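Local coordinates for protein cysteine desulfurase (Fervidobacterium islandicum, PDB 6A6G) that probably uses a pyridoxal-5'-phosphate cofactor to take sulfur from cysteine and pass it, as a persulfide, to a NifU-type scaffold for iron-sulfur cluster assembly, at residues 347-352 against 394-399; 324-329 against 412-417; 61-66 against 262-267; 117-122 against 253-258. One frame throughout, in Å; residues are numbered along the deposited sequence.

Contact 1: residues 347-352 against 394-399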
# COMPACT_ATOMS: atom_id res chain seq x y z
N SER B 347 -7.86 28.18 -3.67
CA SER B 347 -9.27 27.84 -3.55
C SER B 347 -10.15 29.09 -3.68
O SER B 347 -9.83 30.13 -3.13
CB SER B 347 -9.54 27.20 -2.22
OG SER B 347 -9.03 25.90 -2.18
N PHE B 348 -11.28 28.95 -4.33
CA PHE B 348 -12.10 30.09 -4.63
C PHE B 348 -13.51 29.67 -4.98
O PHE B 348 -13.78 28.51 -5.22
CB PHE B 348 -11.47 30.87 -5.80
CG PHE B 348 -11.36 30.10 -7.10
CD1 PHE B 348 -10.25 29.36 -7.39
CD2 PHE B 348 -12.38 30.17 -8.07
CE1 PHE B 348 -10.15 28.66 -8.59
CE2 PHE B 348 -12.28 29.49 -9.27
CZ PHE B 348 -11.17 28.73 -9.52
N ASN B 349 -14.42 30.63 -4.98
CA ASN B 349 -15.76 30.43 -5.51
C ASN B 349 -16.12 31.50 -6.52
O ASN B 349 -15.67 32.62 -6.42
CB ASN B 349 -16.74 30.42 -4.40
CG ASN B 349 -16.95 29.06 -3.83
OD1 ASN B 349 -17.26 28.12 -4.57
ND2 ASN B 349 -16.81 28.93 -2.52
N VAL B 350 -16.91 31.12 -7.50
CA VAL B 350 -17.42 32.07 -8.48
C VAL B 350 -18.77 32.51 -7.98
O VAL B 350 -19.61 31.68 -7.65
CB VAL B 350 -17.56 31.42 -9.87
CG1 VAL B 350 -18.32 32.35 -10.82
CG2 VAL B 350 -16.19 31.08 -10.45
N LYS B 351 -18.99 33.82 -7.89
CA LYS B 351 -20.26 34.35 -7.41
C LYS B 351 -21.44 33.84 -8.29
O LYS B 351 -21.42 33.99 -9.52
CB LYS B 351 -20.19 35.89 -7.36
CG LYS B 351 -21.46 36.63 -6.96
CD LYS B 351 -21.80 36.51 -5.48
CE LYS B 351 -23.31 36.37 -5.22
NZ LYS B 351 -23.67 35.32 -4.21
N GLY B 352 -22.42 33.21 -7.63
CA GLY B 352 -23.65 32.73 -8.26
C GLY B 352 -23.61 31.32 -8.86
O GLY B 352 -24.61 30.86 -9.36
N ASN B 394 -20.70 25.57 0.69
CA ASN B 394 -20.05 24.57 1.52
C ASN B 394 -19.00 23.76 0.73
O ASN B 394 -18.69 22.64 1.07
CB ASN B 394 -21.10 23.69 2.23
CG ASN B 394 -22.01 24.52 3.14
OD1 ASN B 394 -21.55 25.51 3.76
ND2 ASN B 394 -23.30 24.17 3.20
N SER B 395 -18.44 24.39 -0.30
CA SER B 395 -17.44 23.77 -1.16
C SER B 395 -16.73 24.86 -1.91
O SER B 395 -17.02 26.04 -1.76
CB SER B 395 -18.08 22.77 -2.15
OG SER B 395 -19.18 23.37 -2.82
N THR B 396 -15.82 24.45 -2.78
CA THR B 396 -14.89 25.36 -3.36
C THR B 396 -14.34 24.76 -4.66
O THR B 396 -14.28 23.54 -4.81
CB THR B 396 -13.76 25.54 -2.33
OG1 THR B 396 -14.11 26.56 -1.39
CG2 THR B 396 -12.47 25.86 -2.95
N VAL B 397 -13.97 25.65 -5.58
CA VAL B 397 -13.11 25.34 -6.69
C VAL B 397 -11.65 25.46 -6.26
O VAL B 397 -11.28 26.31 -5.43
CB VAL B 397 -13.35 26.27 -7.90
CG1 VAL B 397 -12.61 25.76 -9.10
CG2 VAL B 397 -14.82 26.33 -8.22
N ARG B 398 -10.80 24.61 -6.81
CA ARG B 398 -9.41 24.67 -6.47
C ARG B 398 -8.61 24.48 -7.72
O ARG B 398 -8.77 23.46 -8.38
CB ARG B 398 -9.03 23.63 -5.40
CG ARG B 398 -7.61 23.84 -4.87
CD ARG B 398 -7.09 22.68 -4.04
NE ARG B 398 -7.21 21.42 -4.77
CZ ARG B 398 -7.09 20.22 -4.23
NH1 ARG B 398 -6.82 20.08 -2.94
NH2 ARG B 398 -7.24 19.14 -5.00
N ALA B 399 -7.79 25.48 -8.04
CA ALA B 399 -6.78 25.38 -9.07
C ALA B 399 -5.41 25.36 -8.41
O ALA B 399 -5.11 26.18 -7.52
CB ALA B 399 -6.88 26.57 -10.00

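Contact 2: residues 324-329 against 412-417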
# COMPACT_ATOMS: atom_id res chain seq x y z
N GLU B 324 -2.30 36.71 -8.22
CA GLU B 324 -2.55 38.01 -8.82
C GLU B 324 -3.73 38.05 -9.79
O GLU B 324 -4.61 38.91 -9.68
CB GLU B 324 -1.30 38.51 -9.53
CG GLU B 324 -0.23 38.99 -8.57
CD GLU B 324 1.13 39.18 -9.23
OE1 GLU B 324 2.10 39.49 -8.48
OE2 GLU B 324 1.22 39.03 -10.50
N LYS B 325 -3.75 37.12 -10.74
CA LYS B 325 -4.84 37.07 -11.72
C LYS B 325 -6.15 36.70 -11.05
O LYS B 325 -7.18 37.18 -11.45
CB LYS B 325 -4.57 36.09 -12.88
CG LYS B 325 -3.25 36.26 -13.64
CD LYS B 325 -2.90 37.70 -14.01
CE LYS B 325 -3.81 38.29 -15.06
NZ LYS B 325 -4.24 39.67 -14.64
N MET B 326 -6.12 35.85 -10.04
CA MET B 326 -7.38 35.48 -9.42
C MET B 326 -7.94 36.69 -8.65
O MET B 326 -9.14 36.99 -8.74
CB MET B 326 -7.21 34.24 -8.54
CG MET B 326 -8.47 33.38 -8.39
SD MET B 326 -9.03 32.48 -9.86
CE MET B 326 -7.46 32.34 -10.64
N MET B 327 -7.05 37.38 -7.95
CA MET B 327 -7.38 38.63 -7.21
C MET B 327 -7.94 39.77 -8.07
O MET B 327 -8.69 40.59 -7.57
CB MET B 327 -6.15 39.17 -6.46
CG MET B 327 -5.64 38.30 -5.32
SD MET B 327 -6.27 38.74 -3.70
CE MET B 327 -7.95 38.13 -3.81
N GLU B 328 -7.58 39.84 -9.36
CA GLU B 328 -8.14 40.88 -10.22
C GLU B 328 -9.58 40.69 -10.56
O GLU B 328 -10.16 41.59 -11.13
CB GLU B 328 -7.36 41.03 -11.52
CG GLU B 328 -6.08 41.83 -11.40
CD GLU B 328 -6.31 43.27 -10.97
OE1 GLU B 328 -7.23 43.93 -11.52
OE2 GLU B 328 -5.58 43.74 -10.07
N LEU B 329 -10.18 39.54 -10.22
CA LEU B 329 -11.54 39.28 -10.65
C LEU B 329 -12.58 39.69 -9.59
O LEU B 329 -12.57 39.18 -8.47
CB LEU B 329 -11.69 37.80 -11.03
CG LEU B 329 -10.80 37.25 -12.17
CD1 LEU B 329 -10.83 35.73 -12.24
CD2 LEU B 329 -11.22 37.84 -13.51
N VAL B 412 -5.64 30.74 -19.33
CA VAL B 412 -6.79 30.00 -19.85
C VAL B 412 -7.81 29.80 -18.74
O VAL B 412 -9.00 29.96 -18.98
CB VAL B 412 -6.41 28.65 -20.52
CG1 VAL B 412 -7.68 27.83 -20.85
CG2 VAL B 412 -5.61 28.91 -21.78
N LEU B 413 -7.36 29.47 -17.53
CA LEU B 413 -8.26 29.42 -16.37
C LEU B 413 -9.03 30.71 -16.27
O LEU B 413 -10.25 30.70 -16.01
CB LEU B 413 -7.49 29.16 -15.04
CG LEU B 413 -8.20 29.30 -13.68
CD1 LEU B 413 -9.27 28.24 -13.52
CD2 LEU B 413 -7.24 29.17 -12.52
N ILE B 414 -8.33 31.83 -16.46
CA ILE B 414 -8.96 33.15 -16.30
C ILE B 414 -10.01 33.39 -17.37
O ILE B 414 -11.12 33.81 -17.09
CB ILE B 414 -7.92 34.26 -16.30
CG1 ILE B 414 -7.00 34.11 -15.08
CG2 ILE B 414 -8.57 35.62 -16.29
CD1 ILE B 414 -7.69 34.16 -13.72
N GLU B 415 -9.67 33.08 -18.61
CA GLU B 415 -10.65 33.16 -19.69
C GLU B 415 -11.90 32.36 -19.34
O GLU B 415 -13.03 32.88 -19.39
CB GLU B 415 -10.05 32.69 -21.02
CG GLU B 415 -11.12 32.58 -22.11
CD GLU B 415 -10.59 32.19 -23.51
OE1 GLU B 415 -9.37 31.87 -23.61
OE2 GLU B 415 -11.43 32.22 -24.49
N GLY B 416 -11.71 31.10 -18.98
CA GLY B 416 -12.83 30.21 -18.61
C GLY B 416 -13.72 30.77 -17.52
O GLY B 416 -14.95 30.74 -17.62
N LEU B 417 -13.12 31.30 -16.47
CA LEU B 417 -13.91 31.80 -15.36
C LEU B 417 -14.70 33.03 -15.79
O LEU B 417 -15.84 33.16 -15.41
CB LEU B 417 -13.03 32.13 -14.17
CG LEU B 417 -12.33 30.98 -13.45
CD1 LEU B 417 -11.29 31.56 -12.46
CD2 LEU B 417 -13.36 30.12 -12.74

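Contact 3: residues 61-66 against 262-267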
# COMPACT_ATOMS: atom_id res chain seq x y z
N TYR B 61 12.96 -7.59 -11.81
CA TYR B 61 11.96 -7.66 -10.76
C TYR B 61 11.99 -8.97 -10.03
O TYR B 61 12.13 -10.02 -10.65
CB TYR B 61 10.56 -7.52 -11.35
CG TYR B 61 9.54 -7.79 -10.30
CD1 TYR B 61 9.29 -6.85 -9.35
CD2 TYR B 61 8.92 -9.03 -10.18
CE1 TYR B 61 8.43 -7.09 -8.33
CE2 TYR B 61 8.04 -9.27 -9.16
CZ TYR B 61 7.80 -8.29 -8.24
OH TYR B 61 6.94 -8.44 -7.18
N SER B 62 11.82 -8.92 -8.71
CA SER B 62 11.55 -10.12 -7.89
C SER B 62 11.25 -9.63 -6.51
O SER B 62 11.42 -8.47 -6.26
CB SER B 62 12.75 -11.07 -7.86
OG SER B 62 12.32 -12.40 -8.00
N ASN B 63 10.80 -10.49 -5.61
CA ASN B 63 10.61 -10.06 -4.23
C ASN B 63 11.96 -9.86 -3.60
O ASN B 63 12.97 -10.31 -4.16
CB ASN B 63 9.82 -11.07 -3.39
CG ASN B 63 8.91 -10.38 -2.40
OD1 ASN B 63 9.23 -9.28 -1.91
ND2 ASN B 63 7.75 -10.99 -2.10
N ILE B 64 11.99 -9.25 -2.43
CA ILE B 64 13.23 -8.68 -1.91
C ILE B 64 13.62 -9.18 -0.53
O ILE B 64 12.79 -9.63 0.21
CB ILE B 64 13.19 -7.12 -1.88
CG1 ILE B 64 12.05 -6.63 -1.01
CG2 ILE B 64 13.02 -6.58 -3.27
CD1 ILE B 64 11.97 -5.14 -1.00
N HIS B 65 14.91 -9.08 -0.24
CA HIS B 65 15.49 -9.36 1.08
C HIS B 65 15.70 -10.82 1.42
O HIS B 65 16.65 -11.15 2.12
CB HIS B 65 14.73 -8.70 2.23
CG HIS B 65 14.65 -7.20 2.14
ND1 HIS B 65 13.47 -6.50 2.31
CD2 HIS B 65 15.62 -6.27 1.92
CE1 HIS B 65 13.71 -5.21 2.19
NE2 HIS B 65 15.00 -5.04 1.96
N ARG B 66 14.85 -11.71 0.98
CA ARG B 66 14.95 -13.06 1.54
C ARG B 66 15.22 -14.17 0.53
O ARG B 66 14.68 -15.29 0.63
CB ARG B 66 13.74 -13.33 2.44
CG ARG B 66 13.95 -12.83 3.85
CD ARG B 66 12.63 -12.62 4.55
NE ARG B 66 12.79 -11.72 5.69
CZ ARG B 66 13.31 -12.09 6.85
NH1 ARG B 66 13.70 -13.34 7.04
NH2 ARG B 66 13.43 -11.20 7.83
N GLY B 262 3.78 -8.94 10.20
CA GLY B 262 3.86 -10.03 9.27
C GLY B 262 5.31 -10.36 8.93
O GLY B 262 6.21 -10.26 9.78
N GLY B 263 5.52 -10.77 7.69
CA GLY B 263 6.84 -11.15 7.23
C GLY B 263 7.73 -9.95 7.11
O GLY B 263 7.25 -8.84 7.11
N GLU B 264 9.03 -10.20 7.03
CA GLU B 264 10.06 -9.18 6.81
C GLU B 264 10.40 -8.40 8.07
O GLU B 264 11.57 -8.21 8.38
CB GLU B 264 9.74 -8.27 5.59
CG GLU B 264 10.14 -8.88 4.21
CD GLU B 264 8.97 -9.55 3.43
OE1 GLU B 264 7.83 -9.53 3.93
OE2 GLU B 264 9.18 -10.09 2.31
N MET B 265 9.39 -8.02 8.84
CA MET B 265 9.53 -7.13 9.99
C MET B 265 9.81 -7.87 11.31
O MET B 265 10.00 -7.26 12.36
CB MET B 265 8.29 -6.23 10.13
CG MET B 265 6.96 -6.97 10.26
SD MET B 265 6.59 -7.61 11.90
CE MET B 265 6.41 -6.05 12.76
N ILE B 266 9.86 -9.18 11.24
CA ILE B 266 10.10 -9.96 12.44
C ILE B 266 11.57 -10.40 12.47
O ILE B 266 12.30 -10.29 11.46
CB ILE B 266 9.12 -11.18 12.56
CG1 ILE B 266 8.94 -11.99 11.26
CG2 ILE B 266 7.75 -10.71 12.97
CD1 ILE B 266 10.20 -12.70 10.78
N ASP B 267 11.99 -10.86 13.64
CA ASP B 267 13.30 -11.47 13.81
C ASP B 267 13.01 -12.90 14.14
O ASP B 267 13.26 -13.77 13.32
CB ASP B 267 14.11 -10.75 14.89
CG ASP B 267 15.34 -11.54 15.37
OD1 ASP B 267 15.74 -12.55 14.77
OD2 ASP B 267 15.92 -11.14 16.40

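Contact 4: residues 117-122 against 253-258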
# COMPACT_ATOMS: atom_id res chain seq x y z
N SER B 117 2.34 2.17 21.90
CA SER B 117 3.70 2.23 22.46
C SER B 117 3.74 2.94 23.83
O SER B 117 4.80 2.99 24.48
CB SER B 117 4.66 2.99 21.55
OG SER B 117 4.77 2.45 20.25
N GLY B 118 2.62 3.50 24.24
CA GLY B 118 2.54 4.16 25.52
C GLY B 118 3.14 5.56 25.57
O GLY B 118 3.45 6.07 26.64
N ILE B 119 3.32 6.18 24.40
CA ILE B 119 3.76 7.54 24.29
C ILE B 119 2.54 8.43 24.33
O ILE B 119 2.54 9.44 25.02
CB ILE B 119 4.55 7.76 23.00
CG1 ILE B 119 5.94 7.20 23.16
CG2 ILE B 119 4.66 9.23 22.65
CD1 ILE B 119 6.61 6.82 21.84
N LEU B 120 1.50 8.07 23.58
CA LEU B 120 0.26 8.82 23.63
C LEU B 120 -0.73 8.11 24.55
O LEU B 120 -1.49 7.27 24.13
CB LEU B 120 -0.29 9.02 22.22
CG LEU B 120 -1.55 9.85 22.00
CD1 LEU B 120 -1.48 11.22 22.63
CD2 LEU B 120 -1.79 10.03 20.51
N LYS B 121 -0.71 8.49 25.82
CA LYS B 121 -1.51 7.82 26.84
C LYS B 121 -2.89 8.42 26.92
O LYS B 121 -3.12 9.52 26.43
CB LYS B 121 -0.85 7.97 28.21
CG LYS B 121 0.57 7.46 28.27
CD LYS B 121 0.80 6.69 29.57
CE LYS B 121 2.23 6.18 29.68
NZ LYS B 121 2.42 4.84 29.05
N THR B 122 -3.81 7.68 27.55
CA THR B 122 -5.13 8.20 27.96
C THR B 122 -5.00 9.52 28.70
O THR B 122 -4.12 9.68 29.54
CB THR B 122 -5.83 7.20 28.91
OG1 THR B 122 -5.82 5.91 28.30
CG2 THR B 122 -7.27 7.59 29.17
N LEU B 253 11.71 6.12 16.54
CA LEU B 253 11.40 4.89 15.84
C LEU B 253 11.86 3.66 16.64
O LEU B 253 11.19 2.64 16.62
CB LEU B 253 12.06 4.88 14.44
CG LEU B 253 11.42 5.74 13.35
CD1 LEU B 253 12.14 5.49 12.04
CD2 LEU B 253 9.93 5.47 13.19
N GLU B 254 12.99 3.77 17.34
CA GLU B 254 13.49 2.66 18.17
C GLU B 254 12.50 2.29 19.27
O GLU B 254 12.47 1.16 19.68
CB GLU B 254 14.85 3.00 18.81
CG GLU B 254 16.06 2.79 17.90
CD GLU B 254 17.40 3.07 18.59
OE1 GLU B 254 17.46 3.88 19.56
OE2 GLU B 254 18.41 2.47 18.17
N GLN B 255 11.72 3.26 19.74
CA GLN B 255 10.79 3.05 20.85
C GLN B 255 9.39 2.56 20.42
O GLN B 255 8.56 2.27 21.31
CB GLN B 255 10.57 4.37 21.63
CG GLN B 255 11.82 5.13 22.12
CD GLN B 255 11.51 6.55 22.65
OE1 GLN B 255 10.38 6.84 23.08
NE2 GLN B 255 12.51 7.45 22.61
N LEU B 256 9.11 2.49 19.11
CA LEU B 256 7.72 2.31 18.64
C LEU B 256 7.30 0.86 18.44
O LEU B 256 8.07 0.04 17.96
CB LEU B 256 7.46 3.08 17.34
CG LEU B 256 7.41 4.60 17.37
CD1 LEU B 256 6.90 5.11 16.05
CD2 LEU B 256 6.50 5.08 18.50
N GLU B 257 6.07 0.56 18.83
CA GLU B 257 5.42 -0.70 18.45
C GLU B 257 5.13 -0.63 16.97
O GLU B 257 4.53 0.33 16.48
CB GLU B 257 4.09 -0.85 19.18
CG GLU B 257 3.31 -2.14 18.84
CD GLU B 257 3.95 -3.41 19.40
OE1 GLU B 257 4.90 -3.29 20.18
OE2 GLU B 257 3.53 -4.53 19.04
N PRO B 258 5.52 -1.66 16.22
CA PRO B 258 5.09 -1.61 14.82
C PRO B 258 3.57 -1.54 14.68
O PRO B 258 2.79 -2.04 15.54
CB PRO B 258 5.60 -2.93 14.22
CG PRO B 258 6.56 -3.48 15.19
CD PRO B 258 6.46 -2.74 16.50
O HOH W 1 7.51 3.43 24.04

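Contact 1: residues 347-352 against 394-399
The carbonyl oxygen of Ser-395 takes two donors: Asn-349 ND2, in the carbonyl plane at 3.0 Å, and, weakly, the hydroxyl of Thr-396. The amide of Asn-349 is turned so that this oxygen lies nearly in its own plane, and the bond is fairly straight (161° at the hydrogen). The same ND2 also bonds Tyr-335 OH, which helps fix the amide's rotation. Further along, strands 345-350 and 396-400 pair antiparallel, with Phe-348 and Val-397 the hydrogen-bonded pair: Phe-348 N reaches Val-397 O at 2.9 Å, and Val-397 N returns to Phe-348 O at 2.9 Å. With CG placed between its backbone N and carbonyl carbon (chi1 62°), Phe-348 lays its ring over the side chain of Val-397. Val-397 CB sits over the ring face, 3.8 Å from the centroid, a CH-pi contact, and Val-397 CG1 packs tightly on Phe-348 CZ at 3.3 Å. Without the ring, as with an alanine here, Val-397 would probably face a gap and Ala-399 CB would lose its aromatic neighbour. Ser-347 and Arg-398 share the other face, where Ser-347 OG bonds Val-188 O, Arg-398 NH1 bonds Asn-187 O and a pyridoxal phosphate lies about 6 Å from the arginine side chain. On the face of Phe-348 and Val-397, helices 407-422 and 355-366 pack against the mixed sheet, in which strand 345-350 runs between 396-400 and 332-334.

Contact 2: residues 324-329 against 412-417
The two backbones come nearest at Lys-325 and Ile-414, whose CA atoms stand 7.3 Å apart, where the last part of helix 308-327 and the residues after it meet the middle of helix 407-422. Ile-414 fills the interface with its CD1 methyl. Three side chains close round that methyl: Met-326 CE at 3.6 Å, Lys-325 CB at 3.8 Å and Leu-329 CD1 at 3.8 Å. The lysine contributes just the base of its chain, which then bends and takes the ammonium group away from the apolar seam. Met-326 reaches in with its end. CG lies opposite the backbone N (chi1 -152°); a bend about CB-CG sets Met-326 SD against Leu-417 CD1 at 3.6 Å, and a further turn about CG-SD brings Met-326 CE to Leu-413 CD2 at 3.7 Å. The methionine side chain crosses both leucine side chains at about a right angle. Leu-413, Ile-414 and Leu-417, spaced along one side of their helix, thus form a wholly apolar surface. Beneath it, Met-326 rests on Val-334 of strand 332-334 and Leu-417 on Val-350 of strand 345-350, while helix 355-366 flanks Leu-413 and Leu-417 through Leu-362 and Val-358.

Contact 3: residues 61-66 against 262-267
Arg-66 runs across Glu-264 as an extended chain. From CB through CG and CD to NE the aliphatic part is nearly straight, so the head group is carried well past the carboxylate of Glu-264 and lies beside its backbone. Arg-66 NE comes to 3.9 Å from Glu-264 CA. Arg-66 NH2 then approaches two carbonyls: Glu-264 O, 3.6 Å away at the edge of the guanidinium and near its plane, and Ile-266 O, obliquely at 3.9 Å. Both are too long for hydrogen bonds, and Glu-264 O already receives Asn-277 ND2. The arginine is poorly ordered, as this loose hold would suggest. Glu-264 bends at its CB-CG bond and turns its carboxylate toward the loop at 61-66, with the guanidinium and carboxylate planes 79° apart. Glu-264 OE2 stops 4.2 Å from Ile-64 O and a little farther from Asn-63 OD1, acceptors that offer it no proton. The asparagine is itself well held: Asn-63 OD1 takes the N-H of Ile-64 at 2.8 Å, and ND2 binds Thr-287 OG1 and Ala-41 O of the second subunit. Arg-66 also packs on Arg-371 of the second subunit and on a cysteine persulfide (S-mercaptocysteine) of the NifU chain, and the pyridoxal phosphate beside the second subunit's residues lies about 5 Å from the Glu-264 side chain. The opposite charges, 5.2 Å apart between Arg-66 NE and Glu-264 OE2, would thus attract only diffusely, with no salt bridge, consistent with a side chain able to shift at the mouth of the second subunit's active site, where sulfur would pass to the scaffold.

Contact 4: residues 117-122 against 253-258
Ser-117 holds its OG opposite the carbonyl carbon (chi1 -58°), which aims the hydroxyl at the backbone of Glu-257, and Ile-119 takes the same first turn to send CD1 toward Leu-256. Glu-257 N donates to Ser-117 OG at 2.7 Å in an almost straight bond (174°). The hydroxyl is gripped twice, since it also bonds Ser-113 O one turn back in helix 103-116, and Leu-256 CD2 lies against Ser-117 OG at 3.6 Å. Next to this bond a water bridges the two backbones, giving one hydrogen to Ser-117 O at 2.8 Å and the other to Gln-255 O at 3.1 Å. The serine stands where helix 103-116 ends in a Schellman motif, with Gly-118 at positive phi, while the partner loop has just made a type I turn from Leu-253 to Leu-256; the contact joins a helix terminus to a turn. Were the Ser-117 hydroxyl lost to an alanine here, the N-H of Glu-257 would probably be left without its acceptor and Ser-113 O without this donor, leaving the chain just after the turn free to shift. Beyond the glycine, Ile-119 CD1 meets Leu-256 CD2 at 3.8 Å, the side chains roughly perpendicular, and brushes the amide oxygen of Gln-255. Glu-257 keeps CB beside the serine hydroxyl while its carboxylate leads off to Tyr-261 OH and a salt bridge with Arg-142 of the second subunit.

The contacts form two groups on opposite sides of the chain's centre. Contacts 3 and 4 close first along the chain, 4 nested within the loop of 3; their centres are 24 Å apart, and they touch where Met-265 meets Pro-258. Contact 1 is nested inside contact 2, with centres 13 Å apart, and strand 396-400 leads on to helix 407-422, so that sheet and helix share one core through Leu-413 and Leu-417. About 47 Å separates the centres of contacts 1 and 3, and each has a side chain near a different pyridoxal phosphate: contact 1 lies by the chain's own site, whereas contact 3 reaches that of the second subunit, consistent with the composite, dimer-borne active sites of fold type I enzymes.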